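Local coordinates for conjugal transfer protein-like C-terminal domain-containing protein (Enterococcus faecalis, PDB 4EC6) that is of unknown function but probably serves conjugative transfer of plasmid pIP501 as the NTF2-like, VirB8-resembling C-terminal domain of the membrane protein TraM, at residues 112-124 with 132-144. Residues are numbered along the deposited sequence; the frame is centred on the assembly and turned at random.
Sequences QTKKGYSVEYLLN and KMQKITFEVEPTK
The CG2 methyl of V119 sits over one face of the F138 ring, a CH-pi contact with CG2 3.7 Å from the ring centroid, displaced toward the rim at CZ. F138 reaches it because chi1 of 59° swings CG between the backbone N and the carbonyl carbon. The Y121 ring meets F138 rim to rim, with Y121 CE2 3.9 Å from F138 CZ. Their planes are nearly parallel, at 5°, but neither ring covers the other. I136 CG2 continues this apolar row, wedged between Y121 CB and L123 CD1 at 3.8 Å from each. The opposite face of the sheet is polar in its middle: E120 OE1 pairs with K135 NZ at 3.4 Å, a weak bond in a salt bridge, while a water links E120 OE2 to T137 OG1. Eight backbone hydrogen bonds join Y117, V119, Y121 and L123 to V140, F138, I136 and Q134 in antiparallel pairs; L123 N to Q134 O is the shortest, at 2.7 Å. The paired strands are the central two of the four-stranded antiparallel sheet, between 101-112 and 147-157. Helix 54-68 packs on the V119, Y121, I136 and V140 face, where F64 meets F138 and D58 O accepts from Y121 OH, as in the helix-on-sheet core of NTF2-like domains; across the sheet, T59 of the second subunit packs on L122.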
loop_
_atom_site.group_PDB
_atom_site.type_symbol
_atom_site.label_atom_id
_atom_site.label_comp_id
_atom_site.label_asym_id
_atom_site.label_seq_id
_atom_site.Cartn_x
_atom_site.Cartn_y
_atom_site.Cartn_z
ATOM N N GLN A 112 8.223 -5.129 -18.368
ATOM C CA GLN A 112 9.015 -4.236 -19.174
ATOM C C GLN A 112 8.540 -4.190 -20.643
ATOM O O GLN A 112 8.163 -5.209 -21.203
ATOM C CB GLN A 112 10.474 -4.586 -19.054
ATOM C CG GLN A 112 11.355 -3.440 -19.471
ATOM C CD GLN A 112 12.830 -3.789 -19.551
ATOM O OE1 GLN A 112 13.224 -4.861 -20.049
ATOM N NE2 GLN A 112 13.660 -2.842 -19.122
ATOM N N THR A 113 8.496 -2.992 -21.215
ATOM C CA THR A 113 8.232 -2.779 -22.634
ATOM C C THR A 113 9.485 -2.151 -23.256
ATOM O O THR A 113 10.493 -1.873 -22.558
ATOM C CB THR A 113 7.089 -1.772 -22.869
ATOM O OG1 THR A 113 7.425 -0.523 -22.228
ATOM C CG2 THR A 113 5.808 -2.285 -22.301
ATOM N N LYS A 114 9.408 -1.893 -24.556
ATOM C CA LYS A 114 10.541 -1.344 -25.290
ATOM C C LYS A 114 11.063 -0.042 -24.699
ATOM O O LYS A 114 12.271 0.106 -24.559
ATOM C CB LYS A 114 10.272 -1.294 -26.793
ATOM C CG LYS A 114 10.583 -2.660 -27.416
ATOM C CD LYS A 114 9.773 -3.034 -28.651
ATOM C CE LYS A 114 9.974 -4.517 -28.960
ATOM N NZ LYS A 114 8.998 -5.028 -29.968
ATOM N N LYS A 115 10.178 0.863 -24.277
ATOM C CA LYS A 115 10.657 2.127 -23.692
ATOM C C LYS A 115 10.157 2.401 -22.281
ATOM O O LYS A 115 10.470 3.439 -21.674
ATOM C CB LYS A 115 10.438 3.321 -24.644
ATOM C CG LYS A 115 9.691 2.957 -25.916
ATOM C CD LYS A 115 8.265 2.560 -25.553
ATOM C CE LYS A 115 7.804 1.269 -26.204
ATOM N NZ LYS A 115 6.857 0.598 -25.272
ATOM N N GLY A 116 9.402 1.459 -21.729
ATOM C CA GLY A 116 8.949 1.657 -20.390
ATOM C C GLY A 116 8.472 0.406 -19.716
ATOM O O GLY A 116 9.147 -0.646 -19.716
ATOM N N TYR A 117 7.313 0.553 -19.092
ATOM C CA TYR A 117 6.729 -0.515 -18.349
ATOM C C TYR A 117 5.260 -0.498 -18.558
ATOM O O TYR A 117 4.661 0.562 -18.604
ATOM C CB TYR A 117 7.044 -0.340 -16.879
ATOM C CG TYR A 117 8.449 -0.725 -16.580
ATOM C CD1 TYR A 117 8.741 -2.008 -16.142
ATOM C CD2 TYR A 117 9.514 0.181 -16.745
ATOM C CE1 TYR A 117 10.033 -2.380 -15.858
ATOM C CE2 TYR A 117 10.819 -0.184 -16.443
ATOM C CZ TYR A 117 11.053 -1.466 -16.016
ATOM O OH TYR A 117 12.323 -1.905 -15.733
ATOM N N SER A 118 4.691 -1.680 -18.714
ATOM C CA SER A 118 3.265 -1.865 -18.627
ATOM C C SER A 118 2.943 -2.174 -17.148
ATOM O O SER A 118 3.506 -3.123 -16.570
ATOM C CB SER A 118 2.860 -3.032 -19.520
ATOM O OG SER A 118 1.482 -3.265 -19.369
ATOM N N VAL A 119 2.079 -1.362 -16.526
ATOM C CA VAL A 119 1.757 -1.574 -15.110
ATOM C C VAL A 119 0.324 -2.056 -14.938
ATOM O O VAL A 119 -0.565 -1.677 -15.683
ATOM C CB VAL A 119 2.044 -0.323 -14.219
ATOM C CG1 VAL A 119 3.416 0.216 -14.487
ATOM C CG2 VAL A 119 1.064 0.805 -14.464
ATOM N N GLU A 120 0.072 -2.868 -13.937
ATOM C CA GLU A 120 -1.312 -3.253 -13.622
ATOM C C GLU A 120 -1.657 -2.963 -12.197
ATOM O O GLU A 120 -0.792 -3.052 -11.319
ATOM C CB GLU A 120 -1.505 -4.737 -13.844
ATOM C CG GLU A 120 -1.057 -5.190 -15.220
ATOM C CD GLU A 120 -1.245 -6.674 -15.432
ATOM O OE1 GLU A 120 -1.580 -7.389 -14.487
ATOM O OE2 GLU A 120 -1.048 -7.147 -16.552
ATOM N N TYR A 121 -2.932 -2.632 -11.967
ATOM C CA TYR A 121 -3.501 -2.517 -10.627
ATOM C C TYR A 121 -4.809 -3.285 -10.517
ATOM O O TYR A 121 -5.577 -3.394 -11.482
ATOM C CB TYR A 121 -3.738 -1.062 -10.256
ATOM C CG TYR A 121 -2.507 -0.177 -10.297
ATOM C CD1 TYR A 121 -1.938 0.312 -9.117
ATOM C CD2 TYR A 121 -1.915 0.185 -11.504
ATOM C CE1 TYR A 121 -0.803 1.101 -9.126
ATOM C CE2 TYR A 121 -0.785 0.995 -11.536
ATOM C CZ TYR A 121 -0.240 1.446 -10.331
ATOM O OH TYR A 121 0.875 2.223 -10.360
ATOM N N LEU A 122 -5.091 -3.798 -9.324
ATOM C CA LEU A 122 -6.425 -4.322 -9.020
ATOM C C LEU A 122 -7.219 -3.252 -8.307
ATOM O O LEU A 122 -6.715 -2.653 -7.374
ATOM C CB LEU A 122 -6.352 -5.558 -8.125
ATOM C CG LEU A 122 -5.769 -6.761 -8.806
ATOM C CD1 LEU A 122 -6.285 -7.963 -8.031
ATOM C CD2 LEU A 122 -6.149 -6.869 -10.300
ATOM N N LEU A 123 -8.460 -3.025 -8.722
ATOM C CA LEU A 123 -9.275 -1.978 -8.153
ATOM C C LEU A 123 -10.592 -2.535 -7.639
ATOM O O LEU A 123 -11.130 -3.514 -8.170
ATOM C CB LEU A 123 -9.572 -0.939 -9.229
ATOM C CG LEU A 123 -8.470 -0.433 -10.152
ATOM C CD1 LEU A 123 -9.004 0.481 -11.243
ATOM C CD2 LEU A 123 -7.456 0.344 -9.331
ATOM N N ASN A 124 -11.113 -1.925 -6.601
ATOM C CA ASN A 124 -12.513 -2.096 -6.306
ATOM C C ASN A 124 -13.126 -0.803 -6.802
ATOM O O ASN A 124 -12.819 0.280 -6.256
ATOM C CB ASN A 124 -12.786 -2.227 -4.805
ATOM C CG ASN A 124 -12.314 -3.562 -4.212
ATOM O OD1 ASN A 124 -12.348 -4.623 -4.866
ATOM N ND2 ASN A 124 -11.897 -3.519 -2.924
ATOM N N LYS A 132 -17.343 -3.959 -7.588
ATOM C CA LYS A 132 -16.744 -5.117 -8.261
ATOM C C LYS A 132 -15.252 -4.933 -8.418
ATOM O O LYS A 132 -14.741 -3.801 -8.407
ATOM C CB LYS A 132 -17.419 -5.422 -9.623
ATOM C CG LYS A 132 -17.303 -4.312 -10.667
ATOM C CD LYS A 132 -18.092 -4.583 -11.946
ATOM C CE LYS A 132 -17.768 -5.943 -12.561
ATOM N NZ LYS A 132 -18.043 -5.997 -14.031
HETATM N N MSE A 133 -14.572 -6.061 -8.540
HETATM C CA MSE A 133 -13.151 -6.127 -8.782
HETATM C C MSE A 133 -12.822 -5.848 -10.231
HETATM O O MSE A 133 -13.356 -6.476 -11.126
HETATM C CB MSE A 133 -12.727 -7.547 -8.481
HETATM C CG MSE A 133 -12.006 -7.567 -7.152
HETATM SE SE MSE A 133 -11.010 -9.286 -6.932
HETATM C CE MSE A 133 -9.240 -8.441 -6.974
ATOM N N GLN A 134 -11.923 -4.902 -10.479
ATOM C CA GLN A 134 -11.422 -4.708 -11.828
ATOM C C GLN A 134 -9.899 -4.671 -11.855
ATOM O O GLN A 134 -9.248 -4.435 -10.848
ATOM C CB GLN A 134 -12.026 -3.441 -12.476
ATOM C CG GLN A 134 -13.516 -3.598 -12.760
ATOM C CD GLN A 134 -14.007 -2.767 -13.930
ATOM O OE1 GLN A 134 -14.356 -1.582 -13.788
ATOM N NE2 GLN A 134 -14.105 -3.399 -15.086
ATOM N N LYS A 135 -9.346 -4.972 -13.017
ATOM C CA LYS A 135 -7.953 -4.712 -13.313
ATOM C C LYS A 135 -7.806 -3.556 -14.326
ATOM O O LYS A 135 -8.619 -3.393 -15.233
ATOM C CB LYS A 135 -7.276 -5.963 -13.820
ATOM C CG LYS A 135 -5.965 -5.673 -14.483
ATOM C CD LYS A 135 -5.034 -6.829 -14.258
ATOM C CE LYS A 135 -5.191 -7.896 -15.310
ATOM N NZ LYS A 135 -4.447 -9.098 -14.799
ATOM N N ILE A 136 -6.797 -2.730 -14.100
ATOM C CA ILE A 136 -6.460 -1.650 -14.986
ATOM C C ILE A 136 -4.983 -1.772 -15.390
ATOM O O ILE A 136 -4.126 -2.003 -14.549
ATOM C CB ILE A 136 -6.772 -0.287 -14.349
ATOM C CG1 ILE A 136 -6.795 0.755 -15.441
ATOM C CG2 ILE A 136 -5.801 0.069 -13.224
ATOM C CD1 ILE A 136 -7.354 2.067 -14.984
ATOM N N THR A 137 -4.748 -1.640 -16.699
ATOM C CA THR A 137 -3.455 -1.759 -17.342
ATOM C C THR A 137 -3.197 -0.460 -18.159
ATOM O O THR A 137 -4.089 0.097 -18.786
ATOM C CB THR A 137 -3.500 -2.969 -18.279
ATOM O OG1 THR A 137 -4.104 -4.035 -17.568
ATOM C CG2 THR A 137 -2.122 -3.440 -18.713
ATOM N N PHE A 138 -1.980 0.042 -18.100
ATOM C CA PHE A 138 -1.557 1.150 -18.922
ATOM C C PHE A 138 -0.024 1.185 -18.963
ATOM O O PHE A 138 0.644 0.606 -18.115
ATOM C CB PHE A 138 -2.149 2.456 -18.433
ATOM C CG PHE A 138 -1.800 2.823 -17.019
ATOM C CD1 PHE A 138 -0.688 3.633 -16.746
ATOM C CD2 PHE A 138 -2.623 2.442 -15.948
ATOM C CE1 PHE A 138 -0.384 4.010 -15.447
ATOM C CE2 PHE A 138 -2.311 2.836 -14.635
ATOM C CZ PHE A 138 -1.198 3.613 -14.379
ATOM N N GLU A 139 0.546 1.836 -19.953
ATOM C CA GLU A 139 2.019 1.951 -19.981
ATOM C C GLU A 139 2.556 3.279 -19.471
ATOM O O GLU A 139 1.851 4.260 -19.422
ATOM C CB GLU A 139 2.548 1.593 -21.348
ATOM C CG GLU A 139 2.014 0.249 -21.714
ATOM C CD GLU A 139 2.354 -0.143 -23.126
ATOM O OE1 GLU A 139 3.323 0.448 -23.703
ATOM O OE2 GLU A 139 1.630 -1.043 -23.650
ATOM N N VAL A 140 3.821 3.291 -19.124
ATOM C CA VAL A 140 4.445 4.388 -18.377
ATOM C C VAL A 140 5.880 4.457 -18.868
ATOM O O VAL A 140 6.452 3.436 -19.141
ATOM C CB VAL A 140 4.416 4.038 -16.886
ATOM C CG1 VAL A 140 5.450 4.798 -16.087
ATOM C CG2 VAL A 140 3.044 4.370 -16.359
ATOM N N GLU A 141 6.424 5.649 -19.068
ATOM C CA GLU A 141 7.798 5.814 -19.543
ATOM C C GLU A 141 8.511 6.815 -18.670
ATOM O O GLU A 141 7.890 7.736 -18.127
ATOM C CB GLU A 141 7.848 6.219 -21.006
ATOM C CG GLU A 141 7.446 5.096 -21.955
ATOM C CD GLU A 141 7.256 5.587 -23.395
ATOM O OE1 GLU A 141 7.790 6.673 -23.748
ATOM O OE2 GLU A 141 6.536 4.905 -24.176
ATOM N N PRO A 142 9.808 6.591 -18.442
ATOM C CA PRO A 142 10.466 7.542 -17.553
ATOM C C PRO A 142 10.761 8.799 -18.341
ATOM O O PRO A 142 10.805 8.763 -19.561
ATOM C CB PRO A 142 11.765 6.831 -17.172
ATOM C CG PRO A 142 12.034 5.870 -18.302
ATOM C CD PRO A 142 10.661 5.421 -18.754
ATOM N N THR A 143 10.910 9.897 -17.632
ATOM C CA THR A 143 11.307 11.162 -18.206
ATOM C C THR A 143 12.505 11.526 -17.375
ATOM O O THR A 143 12.670 10.964 -16.297
ATOM C CB THR A 143 10.180 12.219 -18.101
ATOM O OG1 THR A 143 9.739 12.365 -16.742
ATOM C CG2 THR A 143 9.033 11.770 -18.913
ATOM N N LYS A 144 13.370 12.425 -17.836
ATOM C CA LYS A 144 14.632 12.606 -17.088
ATOM C C LYS A 144 14.290 12.891 -15.620
ATOM O O LYS A 144 14.962 12.403 -14.708
ATOM C CB LYS A 144 15.567 13.660 -17.706
ATOM C CG LYS A 144 15.052 15.097 -17.697
ATOM C CD LYS A 144 16.180 16.096 -17.449
ATOM C CE LYS A 144 17.057 16.323 -18.679
ATOM N NZ LYS A 144 18.358 16.934 -18.279
HETATM O O HOH W 1 -3.134 -6.862 -18.564
#